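Local coordinates for protein transcription regulator, Crp family (Thermus thermophilus, PDB 4EV0) that binds cyclic AMP and, as a homodimer that recognises specific DNA sequences, activates transcription from six promoters in a cyclic-AMP-dependent manner, at residues Tyr27-Pro32 and Ala91-Glu96; Ile164-Leu169 and Thr179-Leu184. All blocks are in the same frame, centred on the assembly; numbering follows the deposited sequence.

Interaction 1: Tyr27-Pro32 and Ala91-Glu96; sequences YPQGKP and AVEDTE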
loop_
_atom_site.group_PDB
_atom_site.type_symbol
_atom_site.label_atom_id
_atom_site.label_comp_id
_atom_site.label_asym_id
_atom_site.label_seq_id
_atom_site.Cartn_x
_atom_site.Cartn_y
_atom_site.Cartn_z
ATOM N N TYR B 27 -5.549 -28.887 9.208
ATOM C CA TYR B 27 -4.341 -28.409 9.891
ATOM C C TYR B 27 -4.604 -28.122 11.364
ATOM O O TYR B 27 -5.333 -27.180 11.691
ATOM C CB TYR B 27 -3.764 -27.159 9.198
ATOM C CG TYR B 27 -3.227 -27.475 7.830
ATOM C CD1 TYR B 27 -4.056 -27.445 6.710
ATOM C CD2 TYR B 27 -1.902 -27.855 7.661
ATOM C CE1 TYR B 27 -3.572 -27.773 5.458
ATOM C CE2 TYR B 27 -1.408 -28.185 6.412
ATOM C CZ TYR B 27 -2.245 -28.147 5.313
ATOM O OH TYR B 27 -1.742 -28.483 4.075
ATOM N N PRO B 28 -4.005 -28.932 12.254
ATOM C CA PRO B 28 -4.089 -28.790 13.719
ATOM C C PRO B 28 -3.451 -27.487 14.196
ATOM O O PRO B 28 -2.641 -26.916 13.460
ATOM C CB PRO B 28 -3.260 -29.971 14.238
ATOM C CG PRO B 28 -3.229 -30.968 13.098
ATOM C CD PRO B 28 -3.203 -30.103 11.856
ATOM N N GLN B 29 -3.807 -27.042 15.404
ATOM C CA GLN B 29 -3.221 -25.852 16.036
ATOM C C GLN B 29 -1.702 -25.762 15.897
ATOM O O GLN B 29 -0.978 -26.676 16.304
ATOM C CB GLN B 29 -3.557 -25.821 17.534
ATOM C CG GLN B 29 -4.741 -24.950 17.914
ATOM C CD GLN B 29 -4.467 -24.068 19.124
ATOM O OE1 GLN B 29 -3.383 -24.108 19.710
ATOM N NE2 GLN B 29 -5.455 -23.261 19.500
ATOM N N GLY B 30 -1.226 -24.655 15.330
ATOM C CA GLY B 30 0.200 -24.388 15.256
ATOM C C GLY B 30 0.930 -25.023 14.086
ATOM O O GLY B 30 2.138 -24.828 13.948
ATOM N N LYS B 31 0.221 -25.784 13.248
ATOM C CA LYS B 31 0.852 -26.392 12.076
ATOM C C LYS B 31 0.952 -25.390 10.935
ATOM O O LYS B 31 -0.006 -24.665 10.648
ATOM C CB LYS B 31 0.112 -27.653 11.609
ATOM C CG LYS B 31 0.412 -28.912 12.428
ATOM C CD LYS B 31 1.474 -29.826 11.780
ATOM C CE LYS B 31 1.824 -30.988 12.733
ATOM N NZ LYS B 31 2.848 -31.957 12.220
ATOM N N PRO B 32 2.127 -25.337 10.292
ATOM C CA PRO B 32 2.330 -24.519 9.095
ATOM C C PRO B 32 1.525 -25.101 7.947
ATOM O O PRO B 32 1.516 -26.318 7.757
ATOM C CB PRO B 32 3.828 -24.672 8.807
ATOM C CG PRO B 32 4.424 -25.181 10.078
ATOM C CD PRO B 32 3.362 -26.019 10.708
ATOM N N ALA B 91 -1.727 -22.296 10.878
ATOM C CA ALA B 91 -2.983 -22.482 11.582
ATOM C C ALA B 91 -2.771 -22.051 13.022
ATOM O O ALA B 91 -1.825 -22.508 13.663
ATOM C CB ALA B 91 -3.408 -23.943 11.518
ATOM N N VAL B 92 -3.618 -21.157 13.529
ATOM C CA VAL B 92 -3.532 -20.785 14.940
ATOM C C VAL B 92 -4.613 -21.481 15.782
ATOM O O VAL B 92 -4.576 -21.451 17.010
ATOM C CB VAL B 92 -3.508 -19.242 15.165
ATOM C CG1 VAL B 92 -2.894 -18.535 13.970
ATOM C CG2 VAL B 92 -4.895 -18.700 15.470
ATOM N N GLU B 93 -5.568 -22.109 15.103
ATOM C CA GLU B 93 -6.524 -23.015 15.733
ATOM C C GLU B 93 -6.512 -24.322 14.941
ATOM O O GLU B 93 -5.898 -24.384 13.880
ATOM C CB GLU B 93 -7.932 -22.425 15.723
ATOM C CG GLU B 93 -8.118 -21.215 16.603
ATOM C CD GLU B 93 -9.491 -20.588 16.432
ATOM O OE1 GLU B 93 -10.359 -21.217 15.780
ATOM O OE2 GLU B 93 -9.697 -19.462 16.943
ATOM N N ASP B 94 -7.167 -25.361 15.461
ATOM C CA ASP B 94 -7.442 -26.544 14.659
ATOM C C ASP B 94 -8.282 -26.041 13.495
ATOM O O ASP B 94 -9.328 -25.416 13.698
ATOM C CB ASP B 94 -8.218 -27.600 15.453
ATOM C CG ASP B 94 -7.322 -28.458 16.355
ATOM O OD1 ASP B 94 -6.140 -28.109 16.580
ATOM O OD2 ASP B 94 -7.825 -29.488 16.858
ATOM N N THR B 95 -7.819 -26.300 12.275
ATOM C CA THR B 95 -8.383 -25.645 11.100
ATOM C C THR B 95 -8.790 -26.609 9.978
ATOM O O THR B 95 -8.057 -27.554 9.633
ATOM C CB THR B 95 -7.408 -24.561 10.554
ATOM O OG1 THR B 95 -7.200 -23.551 11.548
ATOM C CG2 THR B 95 -7.958 -23.910 9.300
ATOM N N GLU B 96 -9.980 -26.381 9.433
ATOM C CA GLU B 96 -10.413 -27.078 8.234
ATOM C C GLU B 96 -10.342 -26.143 7.042
ATOM O O GLU B 96 -10.920 -25.056 7.046
ATOM C CB GLU B 96 -11.824 -27.630 8.393
ATOM C CG GLU B 96 -11.895 -28.869 9.261
ATOM C CD GLU B 96 -13.280 -29.470 9.286
ATOM O OE1 GLU B 96 -13.424 -30.652 8.899
ATOM O OE2 GLU B 96 -14.224 -28.755 9.691
#
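Tyr27 and Thr95 form an antiparallel hydrogen-bonded pair. Tyr27 N gives a bond of 2.9 Å to Thr95 O, and Thr95 N returns one of 2.7 Å to Tyr27 O. Two further backbone bonds fix Ala91: its N donates to Lys31 O at 2.9 Å, and its O accepts from Gly30 N. The backbone N of Gln29 gives Asp94 OD1 a bond of 2.8 Å, on the anti side of the carboxylate and 22° out of its plane. Within 91-96, Thr95 OG1 bonds Glu93 O and is also hydrogen-bonded with Lys50 N; it is turned there by a chi1 of -62°, which sets the hydroxyl beside its own backbone N. A valine in its place would probably leave Glu93 O and Lys50 N without this mate and set the loop before the strand freer to move.

Apolar packing is slight. Ala91 CB lies 4.0 Å from Tyr27 CB, and the bent Gln29 chain lays CG 3.4 Å from Glu93 CA. Pro28-Lys31 is a type II turn, with Gly30 at positive phi, and it joins two strands of the cupin-like beta roll of the cyclic nucleotide-binding domain.

Interaction 2: Ile164-Leu169 and Thr179-Leu184; sequences IRHHEL and TVSRVL. With SO4 (sulfate ion), chain I.
The His166 imidazole is sandwiched between a sulfate ion and Leu184. Sulfate O4 sits over the centre of one face, 3.2 Å above the plane, while Leu184 CD1 covers the opposite face in a CH-pi contact, 3.7 Å from the ring centroid and shifted toward the rim. At the ring's edge, near its plane, Ser181 OG meets His166 ND1 in a hydrogen bond modelled at 2.5 Å, a length that is doubtful, in which either atom could be the donor. A chi1 of -65° places the His166 ring beside its own backbone N and turns it to this serine. Ser181 OG has a second, weak bond to Arg177 O, one turn earlier in its helix. The Arg165 guanidinium meets the same sulfate edge-on, Arg165 NH1 giving sulfate O1 a bond of 3.1 Å within the guanidinium plane. The ion, probably from the crystallisation liquor, lies at the N-terminal end of helix 166-173, but its exact pose is doubtful, because O2 is modelled implausibly close to His166 N. Arg165 is the N-cap residue of that helix, and its backbone N bonds Glu168 OE1 at 3.0 Å.

Beneath the polar edge the helices meet through aliphatic groups. Val180 CG1 packs 3.8 Å from His166 CB and 4.1 Å from Leu169 CB. Leu169 CD2 and Leu184 CD1 come together tip to tip at 3.9 Å, so that one leucine methyl serves both the ring face and its fellow leucine.

These are the two helices of the predicted helix-turn-helix motif, 166-173 and 177-189, the latter in the position of the recognition helix. Helix 139-154 backs the pair, taking Leu169 on Ala149 and Val183 on Val146, while strand 199-202 of the wing sheet receives Ile164 and Leu184 on Val200.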
loop_
_atom_site.group_PDB
_atom_site.type_symbol
_atom_site.label_atom_id
_atom_site.label_comp_id
_atom_site.label_asym_id
_atom_site.label_seq_id
_atom_site.Cartn_x
_atom_site.Cartn_y
_atom_site.Cartn_z
ATOM N N ILE B 164 -0.910 31.315 5.704
ATOM C CA ILE B 164 -0.606 29.970 5.238
ATOM C C ILE B 164 -1.823 29.046 5.247
ATOM O O ILE B 164 -2.614 29.045 6.194
ATOM C CB ILE B 164 0.629 29.363 5.981
ATOM C CG1 ILE B 164 1.127 28.114 5.248
ATOM C CG2 ILE B 164 0.349 29.107 7.482
ATOM C CD1 ILE B 164 2.561 27.767 5.572
ATOM N N ARG B 165 -1.991 28.286 4.169
ATOM C CA ARG B 165 -3.112 27.366 4.055
ATOM C C ARG B 165 -2.742 26.040 4.719
ATOM O O ARG B 165 -1.550 25.695 4.816
ATOM C CB ARG B 165 -3.478 27.159 2.581
ATOM C CG ARG B 165 -3.996 28.418 1.867
ATOM C CD ARG B 165 -5.336 28.827 2.439
ATOM N NE ARG B 165 -5.772 30.135 1.974
ATOM C CZ ARG B 165 -6.948 30.672 2.287
ATOM N NH1 ARG B 165 -7.802 30.006 3.052
ATOM N NH2 ARG B 165 -7.285 31.875 1.826
ATOM N N HIS B 166 -3.733 25.284 5.182
ATOM C CA HIS B 166 -3.432 23.978 5.756
ATOM C C HIS B 166 -2.729 23.085 4.736
ATOM O O HIS B 166 -1.882 22.269 5.109
ATOM C CB HIS B 166 -4.689 23.291 6.301
ATOM C CG HIS B 166 -5.310 24.000 7.467
ATOM N ND1 HIS B 166 -6.392 23.496 8.155
ATOM C CD2 HIS B 166 -5.009 25.184 8.053
ATOM C CE1 HIS B 166 -6.734 24.338 9.116
ATOM N NE2 HIS B 166 -5.914 25.374 9.073
ATOM N N HIS B 167 -3.052 23.243 3.450
ATOM C CA HIS B 167 -2.437 22.385 2.437
ATOM C C HIS B 167 -0.956 22.699 2.210
ATOM O O HIS B 167 -0.166 21.791 1.940
ATOM C CB HIS B 167 -3.244 22.343 1.119
ATOM C CG HIS B 167 -3.173 23.601 0.302
ATOM N ND1 HIS B 167 -2.032 23.998 -0.364
ATOM C CD2 HIS B 167 -4.114 24.532 0.018
ATOM C CE1 HIS B 167 -2.268 25.132 -1.001
ATOM N NE2 HIS B 167 -3.523 25.476 -0.786
ATOM N N GLU B 168 -0.569 23.963 2.348
ATOM C CA GLU B 168 0.834 24.337 2.171
ATOM C C GLU B 168 1.650 23.844 3.363
ATOM O O GLU B 168 2.832 23.498 3.254
ATOM C CB GLU B 168 0.981 25.858 2.027
ATOM C CG GLU B 168 -0.045 26.507 1.104
ATOM C CD GLU B 168 0.174 28.016 0.953
ATOM O OE1 GLU B 168 -0.591 28.800 1.563
ATOM O OE2 GLU B 168 1.112 28.417 0.220
ATOM N N LEU B 169 0.998 23.829 4.515
ATOM C CA LEU B 169 1.600 23.308 5.724
ATOM C C LEU B 169 1.707 21.773 5.629
ATOM O O LEU B 169 2.674 21.175 6.132
ATOM C CB LEU B 169 0.729 23.739 6.898
ATOM C CG LEU B 169 1.296 23.761 8.296
ATOM C CD1 LEU B 169 2.702 24.318 8.282
ATOM C CD2 LEU B 169 0.356 24.626 9.099
ATOM N N THR B 179 -5.063 15.821 8.222
ATOM C CA THR B 179 -4.400 15.616 9.510
ATOM C C THR B 179 -3.756 16.908 10.023
ATOM O O THR B 179 -3.675 17.119 11.235
ATOM C CB THR B 179 -3.394 14.425 9.517
ATOM O OG1 THR B 179 -2.552 14.479 8.361
ATOM C CG2 THR B 179 -4.142 13.090 9.542
ATOM N N VAL B 180 -3.322 17.774 9.105
ATOM C CA VAL B 180 -2.829 19.093 9.479
ATOM C C VAL B 180 -3.925 19.891 10.182
ATOM O O VAL B 180 -3.664 20.551 11.204
ATOM C CB VAL B 180 -2.242 19.897 8.274
ATOM C CG1 VAL B 180 -2.282 21.409 8.547
ATOM C CG2 VAL B 180 -0.806 19.455 7.979
ATOM N N SER B 181 -5.150 19.804 9.664
ATOM C CA SER B 181 -6.261 20.505 10.303
ATOM C C SER B 181 -6.548 19.880 11.656
ATOM O O SER B 181 -6.778 20.584 12.635
ATOM C CB SER B 181 -7.522 20.520 9.430
ATOM O OG SER B 181 -7.283 21.193 8.208
ATOM N N ARG B 182 -6.520 18.554 11.709
ATOM C CA ARG B 182 -6.717 17.842 12.967
ATOM C C ARG B 182 -5.678 18.263 14.003
ATOM O O ARG B 182 -6.011 18.546 15.150
ATOM C CB ARG B 182 -6.650 16.332 12.748
ATOM C CG ARG B 182 -7.821 15.749 11.969
ATOM C CD ARG B 182 -7.680 14.223 11.833
ATOM N NE ARG B 182 -7.577 13.559 13.138
ATOM C CZ ARG B 182 -7.029 12.361 13.332
ATOM N NH1 ARG B 182 -6.520 11.691 12.301
ATOM N NH2 ARG B 182 -6.982 11.834 14.556
ATOM N N VAL B 183 -4.418 18.302 13.584
ATOM C CA VAL B 183 -3.330 18.700 14.469
ATOM C C VAL B 183 -3.426 20.159 14.904
ATOM O O VAL B 183 -3.245 20.478 16.081
ATOM C CB VAL B 183 -1.950 18.463 13.820
ATOM C CG1 VAL B 183 -0.846 19.142 14.644
ATOM C CG2 VAL B 183 -1.685 16.971 13.679
ATOM N N LEU B 184 -3.721 21.042 13.955
ATOM C CA LEU B 184 -3.869 22.460 14.257
ATOM C C LEU B 184 -5.013 22.723 15.226
ATOM O O LEU B 184 -4.910 23.590 16.093
ATOM C CB LEU B 184 -4.064 23.262 12.976
ATOM C CG LEU B 184 -2.789 23.490 12.174
ATOM C CD1 LEU B 184 -3.116 24.187 10.862
ATOM C CD2 LEU B 184 -1.799 24.309 13.017
HETATM S S SO4 I . -7.120 26.539 5.318
HETATM O O1 SO4 I . -7.893 27.145 4.229
HETATM O O2 SO4 I . -5.832 26.103 4.795
HETATM O O3 SO4 I . -6.908 27.529 6.369
HETATM O O4 SO4 I . -7.833 25.375 5.853
#

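In the fold
From the N terminus, the chain first reaches the turn at 27-32 between edge strands 23-27 and 32-34. Interaction 1 returns to it after 58 residues, closing a long excursion, about half of it strand, that includes the experimentally established cyclic AMP site and tying this turn to the link between their inner neighbours, strands 88-91 and 95-101. The chain then runs through helix 114-135 to the DNA-binding domain. There interaction 2 closes a much shorter loop, only nine residues, between the two helices of the helix-turn-helix. The contacts are in series, neither nested nor crossed. On opposite sides of the chain's centre, interactions 1 and 2 have their centres 48 Å apart.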